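Local coordinates for uncharacterized protein, cytosolic disulfide reductase DsbM (Pseudomonas aeruginosa PAO1, PDB 5HFI) that probably works as a cytosolic thiol-disulfide oxidoreductase of the DsbA-like thioredoxin family, reducing disulfides, and is captured here with glutathione, at residues 7-13 and 36-42; 19-25 and 72-77; 43-47 and 93-97. All coordinates share one frame; numbering follows the deposited sequence. Where two conformers were deposited one is given.

All three contacts lie within the DsbA-like thioredoxin domain. Contact 1 joins strands 8-13 and 37-42 at one border of the four-stranded sheet, linked through the CxxC helix 18-22 and helix 24-30. Contact 2 sets these two helices against the end of helix 64-73; its segments alternate along the chain with those of contact 1 and with those of contact 3. Contact 3 comes directly after contact 1: Gly43 follows the end of strand 37-42, and its loop meets the start of helix 96-109. The centres are 18 to 19 Å apart. Contact 1 touches both others, whereas contacts 2 and 3 come no closer than about 7 Å. Trp19 and Met45 bring contacts 2 and 3 to the glutathione pocket.

Contact 1 (7-13 and 36-42); sequences LTLHYLY and LDVRLHG
His10 and His41 meet across two parallel strands, edge to edge, with ND1 of His10 2.8 Å from NE2 of His41. Either nitrogen could be the donor of this hydrogen bond. The ring planes differ by 33° and neither lies over the other. Both side chains leave the strands on the same side of the sheet, and chi1 of -61° and -52°, with CG anti to the carbonyl carbon in each, brings their rims together. His41, level with Leu12, stands two residues farther along than His10. NE2 of His10 is taken up by Glu186, so both nitrogens of that ring have partners, which would fix its rotation.

The same face carries Leu12, whose CD2 reaches CB of His41 at 3.5 Å, and Thr8, whose methyl CG2 sits over one face of the His10 ring and 3.4 Å from CG of Arg39. Arg39 bends at chi2, which brings NE back to OD2 of Asp37 at 2.6 Å, a salt bridge made on the syn side of the carboxylate.

On the other face, Tyr13 lays its ring against the backbone of the partner strand. CA of Gly42 stands 3.8 Å from the centroid of the Tyr13 ring, a CH-pi contact over the face, while CE2 of Tyr13 touches CB of Leu40 at 3.8 Å. Six backbone bonds hold the parallel ladder, from Asp37 N to Leu7 O through Tyr13 N to His41 O.

A beta-alpha-beta crossover of the thioredoxin fold, through helices 18-22 and 24-30, joins the strands. Strand 37-42 borders the sheet, and strand 182-186 flanks 8-13 on its far side, antiparallel. Helix 159-174 packs on the face of Leu12 and His41; helix 24-30 covers Leu9, Tyr11, Val38 and Leu40, and helix 96-109 covers Tyr13 and Leu40.

Contact 2 (19-25 and 72-77); sequences WCYGASP and LTGQPF. With GSH (glutathione), chain B.
The backbones approach where helix 18-22 passes the end of helix 64-73, with CA of Gly22 5.7 Å from CA of Thr73, and the second segment then leaves its helix through Gly74, at positive phi, to run alongside Tyr21. Methyl CG2 of Thr73 rests 3.5 Å from O of Gly22. OG1 of Thr73 accepts from N of Gln75 in an ST turn and also bonds to Ile69 O.

Tyr21 makes the largest single contribution, followed by Gln75. The Tyr21 ring extends from the helix toward residues 75-77, since chi1 of 178° points CG away from the backbone N. Its hydroxyl donates to O of Pro76 at 2.6 Å, in the carbonyl plane and on a lone pair. The edge of the same ring points at the face of Phe77 in a T-shaped stack, the planes 85° apart and CD2 of Tyr21 3.7 Å from CZ of Phe77. The side chain of Gln75, bent at chi2, folds over one face of the tyrosine.

Trp19 works on two fronts. The far rim of the indole, at CH2, meets CD2 of Leu72 at 3.7 Å near the ring plane, while one face lies under CA1 of glutathione, 3.6 Å from Trp19 CG.

Chemically, the contact combines aromatic and apolar contacts with the buried polar end of Tyr21, whose hydroxyl bond to Pro76 O is its polar fixture. Leu72 touches the rim of the indole whose face lies against glutathione, so the contact reaches one wall of the pocket beside Cys17.

Contact 3 (43-47 and 93-97); sequences GGMMT and FDSAP
Ser95 and Met46 bind each other twice where the loop after strand 37-42 of the thioredoxin fold meets the N-terminal end of helix 96-109. N of Ser95 donates to O of Met46 at 2.8 Å, nearly straight at 175°, though the donor is tilted from the carbonyl plane. In return, N of Met46 donates to OG of Ser95 at 3.1 Å with a more bent angle of 149°. The serine oxygen is placed for this by chi1 -66°, which sets OG beside its own backbone N and anti to the carbonyl carbon. Both polar backbone atoms of Met46 are thus satisfied by one residue.

The Asp14 carboxylate ties OG of Ser95, bonded to OD1, and N of Met45, bonded to OD2, together, and OG carries the link on to N of Met46. Farther along, Arg169 of helix 159-174 serves the loop's acceptors: its NE bonds O of Gly43, and its NH2 bonds both O of Gly44 and OG1 of Thr47.

At the helix start, Asp94 supplies the capping bond. Its OD2 accepts from N of Ala96 at 3.1 Å, with the donor above the carboxylate plane, and the negative charge there probably suits the positive end of the helix dipole.

Met45, whose side chain approaches Phe180 and Cys17, touches the bound glutathione, so this network holds the backbone of a pocket residue. Met46 turns elsewhere: its side chain runs alongside Phe93, bending at chi3, until methyl CE lies 3.8 Å from CB of Phe93 and SD sits at the edge of the phenyl ring, near its plane.

Contact 1 (7-13 and 36-42)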
# COMPACT_ATOMS: atom_id res chain seq x y z
N LEU A 7 -20.13 7.41 -4.75
CA LEU A 7 -18.86 7.50 -5.45
C LEU A 7 -17.75 6.83 -4.65
O LEU A 7 -17.51 7.18 -3.50
CB LEU A 7 -18.51 8.97 -5.73
CG LEU A 7 -17.36 9.19 -6.71
CD1 LEU A 7 -17.69 8.56 -8.04
CD2 LEU A 7 -17.07 10.66 -6.89
N THR A 8 -17.08 5.86 -5.28
CA THR A 8 -16.10 5.03 -4.60
C THR A 8 -14.78 5.04 -5.37
O THR A 8 -14.77 4.83 -6.59
CB THR A 8 -16.60 3.59 -4.46
OG1 THR A 8 -17.77 3.57 -3.63
CG2 THR A 8 -15.54 2.71 -3.84
N LEU A 9 -13.69 5.29 -4.66
CA LEU A 9 -12.35 5.25 -5.23
C LEU A 9 -11.70 3.92 -4.87
O LEU A 9 -11.45 3.65 -3.69
CB LEU A 9 -11.50 6.41 -4.74
CG LEU A 9 -10.06 6.43 -5.27
CD1 LEU A 9 -10.05 6.72 -6.76
CD2 LEU A 9 -9.21 7.43 -4.51
N HIS A 10 -11.43 3.10 -5.88
CA HIS A 10 -10.76 1.82 -5.67
C HIS A 10 -9.27 2.01 -5.87
O HIS A 10 -8.84 2.61 -6.86
CB HIS A 10 -11.30 0.76 -6.62
CG HIS A 10 -12.77 0.49 -6.45
ND1 HIS A 10 -13.24 -0.51 -5.62
CD2 HIS A 10 -13.86 1.07 -7.00
CE1 HIS A 10 -14.56 -0.53 -5.66
NE2 HIS A 10 -14.96 0.41 -6.49
N TYR A 11 -8.47 1.50 -4.92
CA TYR A 11 -7.02 1.63 -4.96
C TYR A 11 -6.41 0.24 -4.99
O TYR A 11 -6.48 -0.50 -4.00
CB TYR A 11 -6.51 2.43 -3.76
CG TYR A 11 -5.00 2.58 -3.69
CD1 TYR A 11 -4.34 2.57 -2.47
CD2 TYR A 11 -4.25 2.73 -4.85
CE1 TYR A 11 -2.97 2.71 -2.40
CE2 TYR A 11 -2.87 2.87 -4.79
CZ TYR A 11 -2.24 2.86 -3.56
OH TYR A 11 -0.87 2.99 -3.48
N LEU A 12 -5.83 -0.13 -6.13
CA LEU A 12 -5.07 -1.36 -6.27
C LEU A 12 -3.61 -1.07 -5.95
O LEU A 12 -2.97 -0.26 -6.63
CB LEU A 12 -5.21 -1.92 -7.69
CG LEU A 12 -6.51 -2.65 -8.01
CD1 LEU A 12 -6.81 -2.58 -9.50
CD2 LEU A 12 -6.42 -4.10 -7.55
N TYR A 13 -3.08 -1.74 -4.93
CA TYR A 13 -1.78 -1.42 -4.38
C TYR A 13 -1.01 -2.70 -4.09
O TYR A 13 -1.55 -3.81 -4.13
CB TYR A 13 -1.91 -0.62 -3.08
CG TYR A 13 -2.38 -1.48 -1.93
CD1 TYR A 13 -1.48 -2.04 -1.03
CD2 TYR A 13 -3.73 -1.76 -1.75
CE1 TYR A 13 -1.90 -2.85 -0.00
CE2 TYR A 13 -4.17 -2.56 -0.71
CZ TYR A 13 -3.25 -3.10 0.16
OH TYR A 13 -3.67 -3.90 1.19
N LEU A 36 -16.57 10.75 -0.30
CA LEU A 36 -15.86 9.79 -1.13
C LEU A 36 -15.49 8.57 -0.30
O LEU A 36 -14.86 8.69 0.75
CB LEU A 36 -14.60 10.41 -1.74
CG LEU A 36 -13.77 9.49 -2.64
CD1 LEU A 36 -14.53 9.16 -3.92
CD2 LEU A 36 -12.42 10.12 -2.96
N ASP A 37 -15.89 7.39 -0.78
CA ASP A 37 -15.50 6.13 -0.18
C ASP A 37 -14.25 5.60 -0.87
O ASP A 37 -14.13 5.67 -2.10
CB ASP A 37 -16.63 5.11 -0.30
CG ASP A 37 -16.26 3.75 0.25
OD1 ASP A 37 -15.51 3.69 1.24
OD2 ASP A 37 -16.72 2.73 -0.32
N VAL A 38 -13.30 5.09 -0.08
CA VAL A 38 -12.03 4.59 -0.59
C VAL A 38 -11.90 3.12 -0.19
O VAL A 38 -11.94 2.80 1.01
CB VAL A 38 -10.84 5.41 -0.08
CG1 VAL A 38 -9.53 4.77 -0.53
CG2 VAL A 38 -10.93 6.84 -0.57
N ARG A 39 -11.73 2.24 -1.17
CA ARG A 39 -11.56 0.81 -0.96
C ARG A 39 -10.15 0.40 -1.36
O ARG A 39 -9.67 0.78 -2.44
CB ARG A 39 -12.56 -0.00 -1.77
CG ARG A 39 -13.98 0.49 -1.71
CD ARG A 39 -14.75 -0.11 -0.55
NE ARG A 39 -16.17 0.20 -0.65
CZ ARG A 39 -17.08 -0.64 -1.14
NH1 ARG A 39 -16.72 -1.84 -1.57
NH2 ARG A 39 -18.35 -0.27 -1.21
N LEU A 40 -9.50 -0.39 -0.51
CA LEU A 40 -8.15 -0.88 -0.78
C LEU A 40 -8.21 -2.29 -1.35
O LEU A 40 -8.96 -3.14 -0.87
CB LEU A 40 -7.30 -0.87 0.49
CG LEU A 40 -6.49 0.39 0.83
CD1 LEU A 40 -7.30 1.66 0.68
CD2 LEU A 40 -5.91 0.29 2.23
N HIS A 41 -7.40 -2.53 -2.38
CA HIS A 41 -7.31 -3.85 -3.03
C HIS A 41 -5.84 -4.23 -3.16
O HIS A 41 -5.14 -3.72 -4.04
CB HIS A 41 -7.98 -3.84 -4.40
CG HIS A 41 -9.37 -3.31 -4.40
ND1 HIS A 41 -10.48 -4.12 -4.26
CD2 HIS A 41 -9.85 -2.05 -4.55
CE1 HIS A 41 -11.57 -3.39 -4.31
NE2 HIS A 41 -11.22 -2.13 -4.49
N GLY A 42 -5.38 -5.13 -2.30
CA GLY A 42 -4.02 -5.62 -2.39
C GLY A 42 -3.90 -6.66 -3.49
O GLY A 42 -4.65 -7.64 -3.52

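Contact 2 (19-25 and 72-77)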
# COMPACT_ATOMS: atom_id res chain seq x y z
N TRP A 19 6.30 2.58 -6.30
CA TRP A 19 5.42 3.61 -6.83
C TRP A 19 4.16 3.76 -6.00
O TRP A 19 3.58 4.85 -5.94
CB TRP A 19 5.09 3.32 -8.29
CG TRP A 19 6.21 3.71 -9.20
CD1 TRP A 19 7.03 2.88 -9.90
CD2 TRP A 19 6.65 5.04 -9.48
NE1 TRP A 19 7.95 3.61 -10.61
CE2 TRP A 19 7.74 4.94 -10.37
CE3 TRP A 19 6.23 6.31 -9.06
CZ2 TRP A 19 8.41 6.06 -10.85
CZ3 TRP A 19 6.90 7.42 -9.55
CH2 TRP A 19 7.98 7.29 -10.43
N CYS A 20 3.71 2.69 -5.33
CA CYS A 20 2.61 2.83 -4.39
C CYS A 20 3.01 3.72 -3.22
O CYS A 20 2.22 4.55 -2.77
CB CYS A 20 2.14 1.46 -3.90
SG CYS A 20 1.24 0.53 -5.14
N TYR A 21 4.24 3.56 -2.73
CA TYR A 21 4.75 4.46 -1.70
C TYR A 21 4.84 5.89 -2.23
O TYR A 21 4.53 6.84 -1.51
CB TYR A 21 6.11 3.97 -1.22
CG TYR A 21 6.76 4.86 -0.18
CD1 TYR A 21 6.11 5.16 1.01
CD2 TYR A 21 8.04 5.38 -0.38
CE1 TYR A 21 6.71 5.96 1.97
CE2 TYR A 21 8.64 6.18 0.57
CZ TYR A 21 7.97 6.47 1.74
OH TYR A 21 8.58 7.26 2.69
N GLY A 22 5.23 6.05 -3.50
CA GLY A 22 5.21 7.37 -4.11
C GLY A 22 3.82 7.96 -4.17
O GLY A 22 3.66 9.18 -4.15
N ALA A 23 2.79 7.11 -4.23
CA ALA A 23 1.41 7.56 -4.27
C ALA A 23 0.76 7.62 -2.89
O ALA A 23 -0.43 7.92 -2.80
CB ALA A 23 0.58 6.64 -5.17
N SER A 24 1.51 7.34 -1.82
CA SER A 24 0.93 7.42 -0.49
C SER A 24 0.29 8.78 -0.20
O SER A 24 -0.78 8.80 0.43
CB SER A 24 1.99 7.07 0.56
OG SER A 24 1.40 6.90 1.85
N PRO A 25 0.86 9.92 -0.60
CA PRO A 25 0.15 11.18 -0.37
C PRO A 25 -1.16 11.27 -1.14
O PRO A 25 -2.07 11.99 -0.70
CB PRO A 25 1.15 12.26 -0.82
CG PRO A 25 2.46 11.57 -0.87
CD PRO A 25 2.18 10.16 -1.21
N LEU A 72 10.47 12.57 -7.91
CA LEU A 72 9.17 12.90 -8.49
C LEU A 72 8.14 13.25 -7.42
O LEU A 72 7.34 14.17 -7.61
CB LEU A 72 8.67 11.74 -9.34
CG LEU A 72 7.34 11.91 -10.09
CD1 LEU A 72 7.24 13.27 -10.76
CD2 LEU A 72 7.14 10.79 -11.09
N THR A 73 8.14 12.53 -6.31
CA THR A 73 7.07 12.64 -5.32
C THR A 73 7.50 13.33 -4.03
O THR A 73 6.63 13.67 -3.22
CB THR A 73 6.51 11.26 -4.97
OG1 THR A 73 7.53 10.47 -4.32
CG2 THR A 73 6.06 10.54 -6.23
N GLY A 74 8.80 13.52 -3.80
CA GLY A 74 9.25 14.03 -2.52
C GLY A 74 9.16 13.04 -1.38
O GLY A 74 9.42 13.42 -0.23
N GLN A 75 8.79 11.79 -1.65
CA GLN A 75 8.68 10.81 -0.59
C GLN A 75 10.06 10.45 -0.05
O GLN A 75 11.01 10.30 -0.82
CB GLN A 75 7.97 9.55 -1.09
CG GLN A 75 6.45 9.69 -1.20
CD GLN A 75 5.77 9.71 0.16
OE1 GLN A 75 5.31 8.68 0.66
NE2 GLN A 75 5.68 10.89 0.76
N PRO A 76 10.21 10.33 1.27
CA PRO A 76 11.53 10.09 1.86
C PRO A 76 11.91 8.62 1.93
O PRO A 76 11.09 7.74 2.13
CB PRO A 76 11.38 10.67 3.27
CG PRO A 76 9.95 10.41 3.60
CD PRO A 76 9.18 10.57 2.30
N PHE A 77 13.21 8.38 1.77
CA PHE A 77 13.80 7.06 1.91
C PHE A 77 14.93 7.15 2.92
O PHE A 77 15.77 8.05 2.83
CB PHE A 77 14.30 6.53 0.56
CG PHE A 77 13.21 6.28 -0.45
CD1 PHE A 77 12.72 5.00 -0.66
CD2 PHE A 77 12.68 7.33 -1.18
CE1 PHE A 77 11.72 4.77 -1.59
CE2 PHE A 77 11.67 7.11 -2.11
CZ PHE A 77 11.19 5.83 -2.31
N1 GSH B . 3.36 4.21 -11.88
CA1 GSH B . 4.69 4.09 -12.46
C1 GSH B . 4.83 5.03 -13.65
O11 GSH B . 5.42 4.63 -14.69
O12 GSH B . 4.35 6.19 -13.60
CB1 GSH B . 4.91 2.65 -12.91
CG1 GSH B . 4.17 1.72 -11.95
CD1 GSH B . 4.91 0.38 -11.84
OE1 GSH B . 5.71 0.07 -12.66
N2 GSH B . 4.62 -0.51 -10.73
CA2 GSH B . 5.30 -1.78 -10.62
C2 GSH B . 4.50 -2.81 -11.42
O2 GSH B . 3.38 -3.07 -11.11
CB2 GSH B . 5.38 -2.21 -9.16
SG2 GSH B . 5.93 -0.84 -8.09
N3 GSH B . 5.10 -3.47 -12.57
CA3 GSH B . 4.34 -4.44 -13.34
C3 GSH B . 4.05 -5.67 -12.48
O31 GSH B . 2.89 -6.14 -12.43
O32 GSH B . 4.98 -6.20 -11.82

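Contact 3 (43-47 and 93-97)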
# COMPACT_ATOMS: atom_id res chain seq x y z
N GLY A 43 -2.94 -6.45 -4.39
CA GLY A 43 -2.79 -7.31 -5.55
C GLY A 43 -1.83 -8.47 -5.41
O GLY A 43 -1.82 -9.35 -6.28
N GLY A 44 -1.03 -8.49 -4.35
CA GLY A 44 -0.09 -9.58 -4.15
C GLY A 44 1.02 -9.62 -5.18
O GLY A 44 1.16 -10.60 -5.92
N MET A 45 1.81 -8.54 -5.25
CA MET A 45 2.86 -8.45 -6.26
C MET A 45 3.93 -9.51 -6.04
O MET A 45 4.32 -10.21 -6.98
CB MET A 45 3.47 -7.04 -6.24
CG MET A 45 4.62 -6.84 -7.20
SD MET A 45 5.19 -5.13 -7.20
CE MET A 45 6.30 -5.14 -5.79
N MET A 46 4.41 -9.65 -4.81
CA MET A 46 5.50 -10.56 -4.48
C MET A 46 4.97 -11.65 -3.56
O MET A 46 5.15 -11.60 -2.34
CB MET A 46 6.67 -9.80 -3.85
CG MET A 46 7.01 -8.51 -4.59
SD MET A 46 8.47 -7.67 -3.94
CE MET A 46 9.77 -8.69 -4.61
N THR A 47 4.30 -12.65 -4.15
CA THR A 47 3.79 -13.79 -3.39
C THR A 47 4.30 -15.10 -3.97
O THR A 47 4.26 -15.32 -5.18
CB THR A 47 2.25 -13.81 -3.37
OG1 THR A 47 1.75 -13.88 -4.71
CG2 THR A 47 1.71 -12.55 -2.70
N PHE A 93 11.31 -10.20 0.79
CA PHE A 93 10.27 -9.30 0.29
C PHE A 93 9.06 -10.16 -0.05
O PHE A 93 8.98 -10.75 -1.13
CB PHE A 93 10.77 -8.50 -0.91
CG PHE A 93 11.58 -7.29 -0.54
CD1 PHE A 93 12.25 -7.23 0.67
CD2 PHE A 93 11.65 -6.20 -1.39
CE1 PHE A 93 12.99 -6.12 1.02
CE2 PHE A 93 12.39 -5.09 -1.05
CZ PHE A 93 13.06 -5.05 0.16
N ASP A 94 8.12 -10.23 0.89
CA ASP A 94 6.91 -11.04 0.79
C ASP A 94 5.72 -10.10 0.95
O ASP A 94 5.56 -9.49 2.01
CB ASP A 94 6.90 -12.13 1.86
CG ASP A 94 5.78 -13.15 1.67
OD1 ASP A 94 5.81 -14.19 2.36
OD2 ASP A 94 4.88 -12.90 0.84
N SER A 95 4.89 -10.00 -0.09
CA SER A 95 3.77 -9.06 -0.05
C SER A 95 2.61 -9.58 0.79
O SER A 95 1.72 -8.79 1.15
CB SER A 95 3.28 -8.77 -1.46
OG SER A 95 4.26 -8.06 -2.21
N ALA A 96 2.59 -10.87 1.12
CA ALA A 96 1.42 -11.44 1.78
C ALA A 96 1.28 -10.97 3.22
O ALA A 96 0.19 -10.50 3.59
CB ALA A 96 1.43 -12.97 1.67
N PRO A 97 2.29 -11.06 4.09
CA PRO A 97 2.11 -10.65 5.49
C PRO A 97 1.70 -9.19 5.63
O PRO A 97 0.75 -8.90 6.36
CB PRO A 97 3.47 -10.94 6.14
CG PRO A 97 4.04 -12.04 5.29
CD PRO A 97 3.61 -11.71 3.89